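Local coordinates for protein phosphoserine aminotransferase (Bacillus alcalophilus, PDB 4AZJ) that catalyses the reversible, pyridoxal-phosphate-dependent transamination between phosphoserine and 2-oxoglutarate in the second step of serine biosynthesis, working as a homodimer, at residues 148-153 against 295-300; 7-12 against 334-339; 39-44 against 237-242; 51-56 against 245-250. One frame throughout, in Å; residues are numbered along the deposited sequence.

Contact 1: 148-153 against 295-300; sequences TSNNTI and SLMNVT. With PLP (pyridoxal-5'-phosphate), chain D; SEP (phosphoserine), chain C.
Asn150 meets Ser295 and Asn298 with the two ends of its amide, joining segment 148-153 to segment 295-300. With CG anti to the backbone N (chi1 -171°), its CB directs the amide straight at the facing turn. From CG the branch divides. OD1 receives the hydroxyl of Ser295, OG to OD1 2.6 Å, in the carbonyl plane and on a lone pair. ND2, which passes 3.9 Å from Met297 CB, donates to Asn298 OD1 at 2.8 Å; the N-H is bent, 134°, although the acceptor lies close to the Asn150 amide plane. The same ND2 also bonds to Ser175. Ser295 OG in turn accepts from two backbone amides, Met297 N at 2.9 Å and Asn298 N at 3.0 Å, an ST turn combined with an ST motif, so the loop entering strand 298-302 is tied to the Asn150 oxygen through one hydroxyl. A leucine at Asn150 would probably leave the Ser295 hydroxyl and Asn298 OD1 without these mates. Beside this network Thr152 CG2 packs 3.5 Å from Asn298 ND2, while its OG1 points the other way and shares a 2.5 Å hydrogen bond with O3 of the pyridoxal phosphate; Ser175 is a further partner of that hydroxyl. Ile153 CG1 lies 3.6 Å from OXT of the bound phosphoserine. The arrangement belongs to the cofactor site of a class-V aminotransferase, where a loop after a central-sheet strand carries the threonine at the pyridoxal hydroxyl and rests on the small antiparallel sheet.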
# COMPACT_ATOMS: atom_id res chain seq x y z
N THR A 148 -1.49 -14.63 -17.60
CA THR A 148 -1.34 -14.84 -16.16
C THR A 148 -0.39 -16.02 -16.02
O THR A 148 -0.75 -17.15 -16.39
CB THR A 148 -2.67 -15.15 -15.50
OG1 THR A 148 -3.62 -14.15 -15.84
CG2 THR A 148 -2.54 -15.17 -13.99
N SER A 149 0.84 -15.79 -15.58
CA SER A 149 1.86 -16.85 -15.67
C SER A 149 1.52 -18.04 -14.77
O SER A 149 1.75 -19.19 -15.13
CB SER A 149 3.24 -16.34 -15.30
OG SER A 149 3.20 -15.69 -14.04
N ASN A 150 0.98 -17.76 -13.59
CA ASN A 150 0.62 -18.77 -12.62
C ASN A 150 -0.79 -18.45 -12.15
O ASN A 150 -1.09 -17.36 -11.62
CB ASN A 150 1.63 -18.80 -11.47
CG ASN A 150 1.41 -19.97 -10.55
OD1 ASN A 150 1.83 -21.09 -10.86
ND2 ASN A 150 0.74 -19.74 -9.45
N ASN A 151 -1.68 -19.40 -12.39
CA ASN A 151 -3.09 -19.23 -12.12
C ASN A 151 -3.37 -19.74 -10.73
O ASN A 151 -3.65 -20.91 -10.51
CB ASN A 151 -3.91 -19.95 -13.20
CG ASN A 151 -3.55 -19.47 -14.57
OD1 ASN A 151 -3.93 -18.35 -14.95
ND2 ASN A 151 -2.73 -20.23 -15.28
N THR A 152 -3.27 -18.83 -9.78
CA THR A 152 -3.14 -19.15 -8.37
C THR A 152 -4.29 -19.98 -7.81
O THR A 152 -4.07 -20.83 -6.94
CB THR A 152 -3.05 -17.83 -7.58
OG1 THR A 152 -2.33 -16.88 -8.36
CG2 THR A 152 -2.39 -18.01 -6.20
N ILE A 153 -5.50 -19.68 -8.24
CA ILE A 153 -6.68 -20.36 -7.77
C ILE A 153 -6.85 -21.77 -8.33
O ILE A 153 -7.30 -22.66 -7.59
CB ILE A 153 -7.92 -19.49 -8.05
CG1 ILE A 153 -7.89 -18.30 -7.08
CG2 ILE A 153 -9.23 -20.28 -7.84
CD1 ILE A 153 -8.91 -17.19 -7.39
N SER A 295 1.16 -26.28 -11.67
CA SER A 295 1.90 -25.19 -11.03
C SER A 295 2.89 -25.73 -10.01
O SER A 295 2.57 -26.67 -9.27
CB SER A 295 0.91 -24.31 -10.29
OG SER A 295 1.59 -23.32 -9.53
N LEU A 296 4.08 -25.15 -9.99
CA LEU A 296 5.08 -25.41 -8.95
C LEU A 296 4.86 -24.57 -7.70
O LEU A 296 5.51 -24.80 -6.70
CB LEU A 296 6.47 -25.16 -9.50
CG LEU A 296 6.89 -26.01 -10.70
CD1 LEU A 296 8.26 -25.60 -11.23
CD2 LEU A 296 6.90 -27.48 -10.31
N MET A 297 3.91 -23.64 -7.76
CA MET A 297 3.63 -22.67 -6.70
C MET A 297 2.35 -22.92 -5.92
O MET A 297 2.28 -22.60 -4.75
CB MET A 297 3.56 -21.27 -7.31
CG MET A 297 4.87 -20.82 -7.91
SD MET A 297 6.08 -20.26 -6.65
CE MET A 297 7.14 -21.71 -6.50
N ASN A 298 1.30 -23.45 -6.58
CA ASN A 298 0.03 -23.69 -5.91
C ASN A 298 -0.50 -25.03 -6.36
O ASN A 298 -0.81 -25.20 -7.54
CB ASN A 298 -1.02 -22.60 -6.26
CG ASN A 298 -0.54 -21.20 -6.00
OD1 ASN A 298 0.02 -20.56 -6.91
ND2 ASN A 298 -0.74 -20.70 -4.79
N VAL A 299 -0.56 -25.98 -5.43
CA VAL A 299 -0.98 -27.34 -5.75
C VAL A 299 -2.45 -27.52 -5.33
O VAL A 299 -2.78 -27.53 -4.15
CB VAL A 299 -0.10 -28.37 -5.01
CG1 VAL A 299 -0.54 -29.80 -5.39
CG2 VAL A 299 1.35 -28.16 -5.39
N THR A 300 -3.32 -27.67 -6.33
CA THR A 300 -4.75 -27.73 -6.05
C THR A 300 -5.29 -29.15 -6.19
O THR A 300 -4.94 -29.88 -7.13
CB THR A 300 -5.50 -26.82 -7.01
OG1 THR A 300 -5.09 -27.12 -8.34
CG2 THR A 300 -5.17 -25.38 -6.68
N1 PLP D . -3.24 -11.99 -9.55
C2 PLP D . -2.87 -13.18 -9.07
C2A PLP D . -2.22 -14.16 -10.01
C3 PLP D . -3.14 -13.49 -7.69
O3 PLP D . -2.78 -14.68 -7.22
C4 PLP D . -3.76 -12.50 -6.81
C4A PLP D . -4.12 -12.84 -5.42
C5 PLP D . -4.08 -11.28 -7.39
C6 PLP D . -3.81 -11.07 -8.73
C5A PLP D . -4.72 -10.16 -6.59
O4P PLP D . -3.67 -9.50 -5.84
P PLP D . -4.02 -8.26 -4.85
O1P PLP D . -2.67 -7.83 -4.37
O2P PLP D . -4.89 -8.86 -3.80
O3P PLP D . -4.77 -7.22 -5.68
N SEP C . -4.37 -14.16 -5.15
CA SEP C . -4.72 -14.68 -3.85
CB SEP C . -5.64 -13.78 -3.02
OG SEP C . -7.00 -13.90 -3.44
C SEP C . -5.28 -16.08 -3.96
O SEP C . -5.61 -16.62 -2.88
OXT SEP C . -5.35 -16.63 -5.08
P SEP C . -8.18 -13.32 -2.57
O1P SEP C . -8.28 -14.13 -1.30
O2P SEP C . -7.84 -11.87 -2.24
O3P SEP C . -9.38 -13.50 -3.48

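Contact 2: 7-12 against 334-339; sequences FNAGPS and RASIYN. With SEP (phosphoserine), chain C.
Ala9 lays its methyl over one face of the Arg334 guanidinium, CB 3.3 Å from NH2, while the edge of that group is given to the substrate. This is the carboxylate-binding corner of the class-V aminotransferase active site: Arg334 NH1 bonds to phosphoserine OXT at 3.0 Å and NH2 to O at 2.8 Å, a two-nitrogen grip on the carboxylate. NH1 also bonds to the backbone O of Thr152. Alongside, the N-terminal loop follows the end of strand 333-336. Ser336 N makes a weak bond to Phe7 O, and a bound water reaches Phe7 O, Arg334 O and Ser336 OG, which also bonds to Asn298 ND2. The Phe7 ring turns to the apolar side, where Ile337 CG2 meets its edge at CE1, 3.6 Å away, and Ala335 CB lies obliquely 3.8 Å from CD1; Leu349 of helix 343-359 packs there too. Farther along the loop, Ser12 CB touches Tyr338 CD2 at 3.7 Å. CG of Tyr338 is anti to its carbonyl carbon (chi1 -56°), which places the ring against the loop, its edge toward the Ala9 peptide. A phenylalanine in place of Tyr338 would probably leave the Ala9 carbonyl without this donor and take one of two hydroxyl partners from Asn298 ND2, so that the loop is held less firmly beside Arg334. Tyr338 OH donates to Ala9 O at 2.7 Å from above the carbonyl plane, 37° out of it.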
# COMPACT_ATOMS: atom_id res chain seq x y z
N PHE A 7 0.98 -22.82 4.49
CA PHE A 7 0.64 -22.94 3.08
C PHE A 7 -0.29 -21.82 2.63
O PHE A 7 -1.01 -21.96 1.65
CB PHE A 7 -0.06 -24.30 2.87
CG PHE A 7 0.90 -25.48 2.95
CD1 PHE A 7 1.68 -25.78 1.87
CD2 PHE A 7 1.03 -26.24 4.09
CE1 PHE A 7 2.56 -26.83 1.90
CE2 PHE A 7 1.94 -27.31 4.09
CZ PHE A 7 2.69 -27.58 3.02
N ASN A 8 -0.22 -20.69 3.32
CA ASN A 8 -1.04 -19.53 2.96
C ASN A 8 -0.73 -19.06 1.54
O ASN A 8 0.40 -19.06 1.10
CB ASN A 8 -0.82 -18.37 3.92
CG ASN A 8 -1.65 -18.46 5.18
OD1 ASN A 8 -2.71 -19.10 5.20
ND2 ASN A 8 -1.20 -17.80 6.24
N ALA A 9 -1.79 -18.65 0.84
CA ALA A 9 -1.75 -18.30 -0.57
C ALA A 9 -1.33 -16.86 -0.86
O ALA A 9 -1.19 -16.52 -2.01
CB ALA A 9 -3.10 -18.56 -1.19
N GLY A 10 -1.17 -16.06 0.18
CA GLY A 10 -0.78 -14.66 0.02
C GLY A 10 -1.70 -13.76 0.81
O GLY A 10 -2.90 -13.80 0.62
N PRO A 11 -1.14 -12.98 1.76
CA PRO A 11 0.25 -13.09 2.24
C PRO A 11 0.59 -14.50 2.63
O PRO A 11 -0.28 -15.37 2.78
CB PRO A 11 0.28 -12.14 3.44
CG PRO A 11 -0.85 -11.15 3.15
CD PRO A 11 -1.89 -12.02 2.59
N SER A 12 1.87 -14.72 2.85
CA SER A 12 2.40 -16.06 2.87
C SER A 12 3.64 -16.14 3.73
O SER A 12 4.06 -15.18 4.35
CB SER A 12 2.69 -16.51 1.43
OG SER A 12 3.58 -15.61 0.81
N ARG A 334 -5.72 -26.31 -1.46
CA ARG A 334 -4.65 -25.67 -2.19
C ARG A 334 -3.47 -25.56 -1.26
O ARG A 334 -3.51 -24.88 -0.24
CB ARG A 334 -5.10 -24.29 -2.70
CG ARG A 334 -4.01 -23.52 -3.41
CD ARG A 334 -4.49 -22.21 -4.05
NE ARG A 334 -5.10 -21.31 -3.09
CZ ARG A 334 -5.47 -20.06 -3.37
NH1 ARG A 334 -5.25 -19.58 -4.59
NH2 ARG A 334 -6.07 -19.34 -2.44
N ALA A 335 -2.40 -26.25 -1.63
CA ALA A 335 -1.13 -26.09 -0.95
C ALA A 335 -0.26 -25.09 -1.69
O ALA A 335 0.29 -25.39 -2.75
CB ALA A 335 -0.39 -27.46 -0.84
N SER A 336 -0.14 -23.88 -1.13
CA SER A 336 0.71 -22.87 -1.72
C SER A 336 2.12 -23.05 -1.20
O SER A 336 2.34 -23.09 0.02
CB SER A 336 0.16 -21.48 -1.43
OG SER A 336 -1.14 -21.32 -1.98
N ILE A 337 3.04 -23.17 -2.14
CA ILE A 337 4.40 -23.59 -1.87
C ILE A 337 5.41 -22.63 -2.53
O ILE A 337 6.36 -23.00 -3.22
CB ILE A 337 4.63 -25.05 -2.31
CG1 ILE A 337 4.13 -25.32 -3.73
CG2 ILE A 337 3.90 -26.00 -1.34
CD1 ILE A 337 4.62 -26.68 -4.26
N TYR A 338 5.18 -21.36 -2.25
CA TYR A 338 6.06 -20.29 -2.68
C TYR A 338 7.49 -20.48 -2.16
O TYR A 338 7.74 -21.34 -1.32
CB TYR A 338 5.48 -18.97 -2.19
CG TYR A 338 4.07 -18.71 -2.63
CD1 TYR A 338 3.71 -18.78 -3.97
CD2 TYR A 338 3.09 -18.41 -1.72
CE1 TYR A 338 2.39 -18.57 -4.36
CE2 TYR A 338 1.78 -18.18 -2.11
CZ TYR A 338 1.44 -18.25 -3.42
OH TYR A 338 0.14 -18.02 -3.82
N ASN A 339 8.43 -19.66 -2.65
CA ASN A 339 9.85 -19.86 -2.34
C ASN A 339 10.15 -20.16 -0.88
O ASN A 339 10.93 -21.07 -0.54
CB ASN A 339 10.69 -18.63 -2.70
CG ASN A 339 10.74 -18.32 -4.19
OD1 ASN A 339 10.35 -19.12 -5.05
ND2 ASN A 339 11.25 -17.13 -4.50
N SEP C . -4.37 -14.16 -5.15
CA SEP C . -4.72 -14.68 -3.85
CB SEP C . -5.64 -13.78 -3.02
OG SEP C . -7.00 -13.90 -3.44
C SEP C . -5.28 -16.08 -3.96
O SEP C . -5.61 -16.62 -2.88
OXT SEP C . -5.35 -16.63 -5.08
P SEP C . -8.18 -13.32 -2.57
O1P SEP C . -8.28 -14.13 -1.30
O2P SEP C . -7.84 -11.87 -2.24
O3P SEP C . -9.38 -13.50 -3.48
O HOH W 1 -3.04 -22.17 -0.14

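Contact 3: 39-44 against 237-242; sequences LSHRSQ and NTPPTF. With SEP (phosphoserine), chain H; PLP (pyridoxal-5'-phosphate), chain I.
His41 fills the tight part of the contact, its ring pressed between Thr238 and the aliphatic chain of its own neighbour. Thr238 CG2 sits over the centre of one face in a CH-pi contact, 3.9 Å from the centroid, and Arg42 CG lies over the opposite face. Pro239 CD closes on His41 CB at 3.5 Å. Because CG is wedged between the backbone N and carbonyl carbon (chi1 57°), the ring is turned inward and its NE2 presents a nearly straight N-H, 166°, to phosphoserine O1P at 2.9 Å. Arg42 bonds to the same phosphate, NE to O2P and NH2 to O1P, both 2.8 Å; its guanidinium is positioned by NH1 bonding to Leu235 O and NH2 to Tyr236 O. This is the chain's contribution to the second subunit's active site at the dimer interface: Thr238 OG1 donates to O2P of the pyridoxal phosphate at 2.6 Å, and Asn237 ND2 reaches O3P. Arg328 of the second subunit adds to the cationic pocket around the substrate phosphate. Toward the start of helix 241-257 the fit slackens. Thr241 CG2 stays 4.4 Å from His41 CB, and a water that donates to Leu39 O and accepts from Thr241 OG1 bridges the two segments.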
# COMPACT_ATOMS: atom_id res chain seq x y z
N LEU A 39 11.62 6.76 8.87
CA LEU A 39 12.40 7.54 7.92
C LEU A 39 11.54 8.25 6.89
O LEU A 39 10.54 7.72 6.45
CB LEU A 39 13.35 6.64 7.12
CG LEU A 39 14.32 5.77 7.92
CD1 LEU A 39 15.05 4.82 6.96
CD2 LEU A 39 15.27 6.61 8.72
N SER A 40 11.97 9.44 6.48
CA SER A 40 11.35 10.10 5.34
C SER A 40 11.72 9.37 4.07
O SER A 40 12.85 8.92 3.89
CB SER A 40 11.85 11.53 5.25
OG SER A 40 11.33 12.13 4.06
N HIS A 41 10.75 9.22 3.17
CA HIS A 41 11.04 8.76 1.83
C HIS A 41 11.89 9.71 1.02
O HIS A 41 12.37 9.32 -0.02
CB HIS A 41 9.74 8.44 1.08
CG HIS A 41 8.79 9.58 1.00
ND1 HIS A 41 8.35 10.25 2.12
CD2 HIS A 41 8.20 10.20 -0.05
CE1 HIS A 41 7.52 11.21 1.77
NE2 HIS A 41 7.39 11.19 0.46
N ARG A 42 12.10 10.93 1.52
CA ARG A 42 12.95 11.93 0.89
C ARG A 42 14.36 11.93 1.47
O ARG A 42 15.19 12.81 1.12
CB ARG A 42 12.32 13.33 1.00
CG ARG A 42 10.90 13.46 0.49
CD ARG A 42 10.77 13.12 -0.99
NE ARG A 42 9.37 13.08 -1.39
CZ ARG A 42 8.94 12.52 -2.51
NH1 ARG A 42 9.82 12.02 -3.38
NH2 ARG A 42 7.65 12.48 -2.76
N SER A 43 14.64 10.96 2.34
CA SER A 43 15.94 10.85 2.97
C SER A 43 16.86 9.92 2.20
O SER A 43 16.42 8.95 1.60
CB SER A 43 15.82 10.34 4.42
OG SER A 43 15.48 8.95 4.47
N GLN A 44 18.15 10.19 2.29
CA GLN A 44 19.16 9.28 1.77
C GLN A 44 19.03 7.88 2.37
O GLN A 44 19.19 6.88 1.67
CB GLN A 44 20.54 9.85 2.06
CG GLN A 44 21.67 8.91 1.67
CD GLN A 44 23.03 9.59 1.68
OE1 GLN A 44 23.16 10.74 1.26
NE2 GLN A 44 24.05 8.88 2.17
N ASN A 237 4.75 9.88 -4.86
CA ASN A 237 4.17 10.07 -3.54
C ASN A 237 4.85 9.14 -2.56
O ASN A 237 5.88 8.55 -2.88
CB ASN A 237 2.64 9.90 -3.52
CG ASN A 237 2.18 8.47 -3.67
OD1 ASN A 237 2.78 7.67 -4.37
ND2 ASN A 237 1.05 8.17 -3.02
N THR A 238 4.32 9.05 -1.36
CA THR A 238 4.99 8.29 -0.31
C THR A 238 4.85 6.79 -0.57
O THR A 238 3.75 6.29 -0.63
CB THR A 238 4.40 8.58 1.07
OG1 THR A 238 4.36 10.01 1.24
CG2 THR A 238 5.24 7.96 2.15
N PRO A 239 5.97 6.09 -0.77
CA PRO A 239 5.91 4.66 -1.03
C PRO A 239 5.63 3.90 0.24
O PRO A 239 5.76 4.44 1.34
CB PRO A 239 7.32 4.34 -1.52
CG PRO A 239 8.20 5.38 -0.93
CD PRO A 239 7.34 6.60 -0.73
N PRO A 240 5.29 2.61 0.09
CA PRO A 240 5.14 1.71 1.25
C PRO A 240 6.52 1.29 1.72
O PRO A 240 7.04 0.22 1.36
CB PRO A 240 4.33 0.53 0.68
CG PRO A 240 4.74 0.50 -0.78
CD PRO A 240 4.92 1.95 -1.17
N THR A 241 7.14 2.16 2.52
CA THR A 241 8.54 2.05 2.82
C THR A 241 8.89 0.76 3.55
O THR A 241 9.91 0.14 3.25
CB THR A 241 9.03 3.24 3.66
OG1 THR A 241 8.23 3.37 4.82
CG2 THR A 241 8.94 4.51 2.86
N PHE A 242 8.08 0.33 4.50
CA PHE A 242 8.41 -0.90 5.22
C PHE A 242 8.24 -2.12 4.33
O PHE A 242 9.02 -3.05 4.39
CB PHE A 242 7.61 -1.07 6.52
CG PHE A 242 8.11 -2.20 7.38
CD1 PHE A 242 9.30 -2.06 8.07
CD2 PHE A 242 7.41 -3.36 7.47
CE1 PHE A 242 9.79 -3.11 8.85
CE2 PHE A 242 7.91 -4.42 8.29
CZ PHE A 242 9.10 -4.24 8.97
N SEP H . 2.82 15.25 2.82
CA SEP H . 4.26 15.09 3.04
CB SEP H . 5.05 14.31 2.00
OG SEP H . 5.22 15.12 0.84
C SEP H . 4.91 16.43 3.32
O SEP H . 4.19 17.46 3.39
OXT SEP H . 6.13 16.48 3.46
P SEP H . 6.21 14.67 -0.36
O1P SEP H . 5.81 13.26 -0.74
O2P SEP H . 7.62 14.73 0.13
O3P SEP H . 5.92 15.70 -1.43
N1 PLP I . -2.08 15.41 1.82
C2 PLP I . -1.43 15.95 2.85
C2A PLP I . -2.14 16.98 3.70
C3 PLP I . -0.04 15.59 3.07
O3 PLP I . 0.64 16.14 4.08
C4 PLP I . 0.56 14.60 2.16
C4A PLP I . 2.00 14.28 2.31
C5 PLP I . -0.21 14.09 1.15
C6 PLP I . -1.53 14.49 0.98
C5A PLP I . 0.32 13.04 0.20
O4P PLP I . 0.27 11.75 0.86
P PLP I . 0.77 10.42 0.08
O1P PLP I . 0.44 9.31 1.04
O2P PLP I . 2.22 10.63 -0.18
O3P PLP I . -0.03 10.29 -1.18
O HOH W 2 9.62 5.09 6.34

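Contact 4: 51-56 against 245-250; sequences EQAQNL and YMLRNV
Arg248 and Gln52 join two neighbouring helices, 44-61 and 241-257, whose short segments run in roughly the same direction, crossing at 38° with axes 8.7 Å apart. Ala53 marks the close point of this helix pair. Its methyl lies 4.1 Å from Arg248 CB, and the absence of a longer side chain lets the backbones approach. Leu56, one turn on from Gln52, brings CD1 to 3.8 Å from the Arg248 backbone O and also against the CG of that arginine. The extended Gln52 chain crosses the Arg248 methylenes at a slant, its CD 3.7 Å from Arg248 CD. At its end OE1 receives Arg248 NH1 at 2.8 Å. The oxygen lies in the guanidinium plane, yet the donor stands above the amide plane of Gln52, the two flat groups being turned steeply to each other. What sets the guanidinium is a second shell within helix 241-257. The Arg248 chain leaves with CG anti to the backbone N (chi1 -170°) and then bends at its next two torsions, folding the group back toward Asn249. That residue's ND2 has a weak bond to Tyr245 OH and a hydrogen bond to the backbone O of Ala18, fixing its amide. Farther out, helix 16-24 lies along Asn249, Phe71 of strand 67-72 covers Ala53, and Glu25 bonds to the Tyr245 hydroxyl. Asn249 OD1 takes two N-H groups of Arg248 side-on, from NE and NH2, each at 2.9 Å.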
# COMPACT_ATOMS: atom_id res chain seq x y z
N GLU A 51 16.68 1.79 -3.56
CA GLU A 51 17.58 1.45 -4.69
C GLU A 51 18.14 0.05 -4.54
O GLU A 51 18.22 -0.69 -5.51
CB GLU A 51 18.68 2.50 -4.79
CG GLU A 51 19.78 2.16 -5.78
CD GLU A 51 20.87 3.22 -5.78
OE1 GLU A 51 21.30 3.63 -4.67
OE2 GLU A 51 21.30 3.64 -6.89
N GLN A 52 18.47 -0.33 -3.32
CA GLN A 52 18.99 -1.67 -3.10
C GLN A 52 17.97 -2.74 -3.48
O GLN A 52 18.32 -3.76 -4.08
CB GLN A 52 19.46 -1.90 -1.67
CG GLN A 52 20.23 -3.20 -1.56
CD GLN A 52 20.67 -3.54 -0.16
OE1 GLN A 52 20.37 -2.83 0.78
NE2 GLN A 52 21.36 -4.67 -0.02
N ALA A 53 16.70 -2.54 -3.12
CA ALA A 53 15.66 -3.48 -3.49
C ALA A 53 15.58 -3.62 -5.01
O ALA A 53 15.50 -4.72 -5.55
CB ALA A 53 14.32 -3.01 -2.92
N GLN A 54 15.65 -2.50 -5.73
CA GLN A 54 15.63 -2.55 -7.19
C GLN A 54 16.86 -3.29 -7.70
O GLN A 54 16.74 -4.14 -8.58
CB GLN A 54 15.63 -1.14 -7.77
CG GLN A 54 14.37 -0.35 -7.50
CD GLN A 54 14.59 1.12 -7.78
OE1 GLN A 54 15.70 1.66 -7.59
NE2 GLN A 54 13.56 1.79 -8.20
N ASN A 55 18.02 -2.95 -7.18
CA ASN A 55 19.26 -3.55 -7.68
C ASN A 55 19.30 -5.06 -7.41
O ASN A 55 19.81 -5.82 -8.25
CB ASN A 55 20.47 -2.88 -7.07
CG ASN A 55 20.66 -1.46 -7.59
OD1 ASN A 55 20.10 -1.07 -8.62
ND2 ASN A 55 21.45 -0.68 -6.86
N LEU A 56 18.77 -5.50 -6.28
CA LEU A 56 18.73 -6.94 -5.99
C LEU A 56 17.80 -7.66 -6.98
O LEU A 56 18.14 -8.74 -7.52
CB LEU A 56 18.28 -7.20 -4.55
CG LEU A 56 19.36 -7.03 -3.51
CD1 LEU A 56 18.72 -6.87 -2.15
CD2 LEU A 56 20.29 -8.25 -3.49
N TYR A 245 11.32 -2.25 2.22
CA TYR A 245 12.37 -2.75 3.08
C TYR A 245 12.29 -4.26 3.25
O TYR A 245 13.31 -4.96 3.14
CB TYR A 245 12.36 -2.01 4.44
CG TYR A 245 13.11 -2.71 5.52
CD1 TYR A 245 12.48 -3.63 6.31
CD2 TYR A 245 14.46 -2.49 5.71
CE1 TYR A 245 13.17 -4.30 7.30
CE2 TYR A 245 15.16 -3.18 6.70
CZ TYR A 245 14.51 -4.06 7.46
OH TYR A 245 15.21 -4.75 8.43
N MET A 246 11.11 -4.79 3.53
CA MET A 246 10.98 -6.22 3.70
C MET A 246 11.27 -6.95 2.39
O MET A 246 11.87 -8.03 2.40
CB MET A 246 9.58 -6.60 4.21
CG MET A 246 9.33 -6.25 5.64
SD MET A 246 10.44 -7.11 6.78
CE MET A 246 10.32 -8.80 6.24
N LEU A 247 10.85 -6.38 1.26
CA LEU A 247 11.20 -6.92 -0.06
C LEU A 247 12.71 -7.01 -0.22
O LEU A 247 13.25 -8.03 -0.64
CB LEU A 247 10.60 -6.03 -1.16
CG LEU A 247 11.04 -6.26 -2.62
CD1 LEU A 247 10.47 -7.58 -3.12
CD2 LEU A 247 10.60 -5.13 -3.54
N ARG A 248 13.42 -5.94 0.13
CA ARG A 248 14.88 -5.98 0.11
C ARG A 248 15.39 -7.17 0.94
O ARG A 248 16.25 -7.95 0.48
CB ARG A 248 15.41 -4.66 0.65
CG ARG A 248 16.91 -4.43 0.50
CD ARG A 248 17.78 -5.20 1.40
NE ARG A 248 17.51 -5.00 2.82
CZ ARG A 248 18.10 -4.12 3.64
NH1 ARG A 248 19.04 -3.25 3.23
NH2 ARG A 248 17.80 -4.13 4.91
N ASN A 249 14.86 -7.36 2.15
CA ASN A 249 15.34 -8.45 3.00
C ASN A 249 15.07 -9.80 2.35
O ASN A 249 15.90 -10.70 2.41
CB ASN A 249 14.67 -8.41 4.38
CG ASN A 249 15.24 -7.33 5.28
OD1 ASN A 249 15.98 -6.45 4.85
ND2 ASN A 249 14.87 -7.38 6.58
N VAL A 250 13.90 -9.97 1.77
CA VAL A 250 13.59 -11.25 1.12
C VAL A 250 14.53 -11.49 -0.07
O VAL A 250 15.02 -12.60 -0.27
CB VAL A 250 12.13 -11.28 0.67
CG1 VAL A 250 11.86 -12.47 -0.26
CG2 VAL A 250 11.18 -11.30 1.84

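In the fold
All four contacts are largely buried, but contacts 1 and 2 lie nearest the middle of the chain, and contact 3, its centre about 24 Å from that of the chain, sits at the subunit interface. Contacts 1 and 2 meet directly through neighbouring strands 298-302 and 333-336, Met297 O to Ile337 N being 2.8 Å, and both touch one phosphoserine. Contact 3, its centre about 33 Å from that of contact 1, serves the site of the other subunit instead. The chemistry follows place: amide and hydroxyl networks in contact 1, carboxylate recognition in contact 2, phosphate recognition in contact 3. Contact 4 shares helix 241-257 with contact 3 but holds no ligand, being plain helix packing with one arginine-glutamine bond.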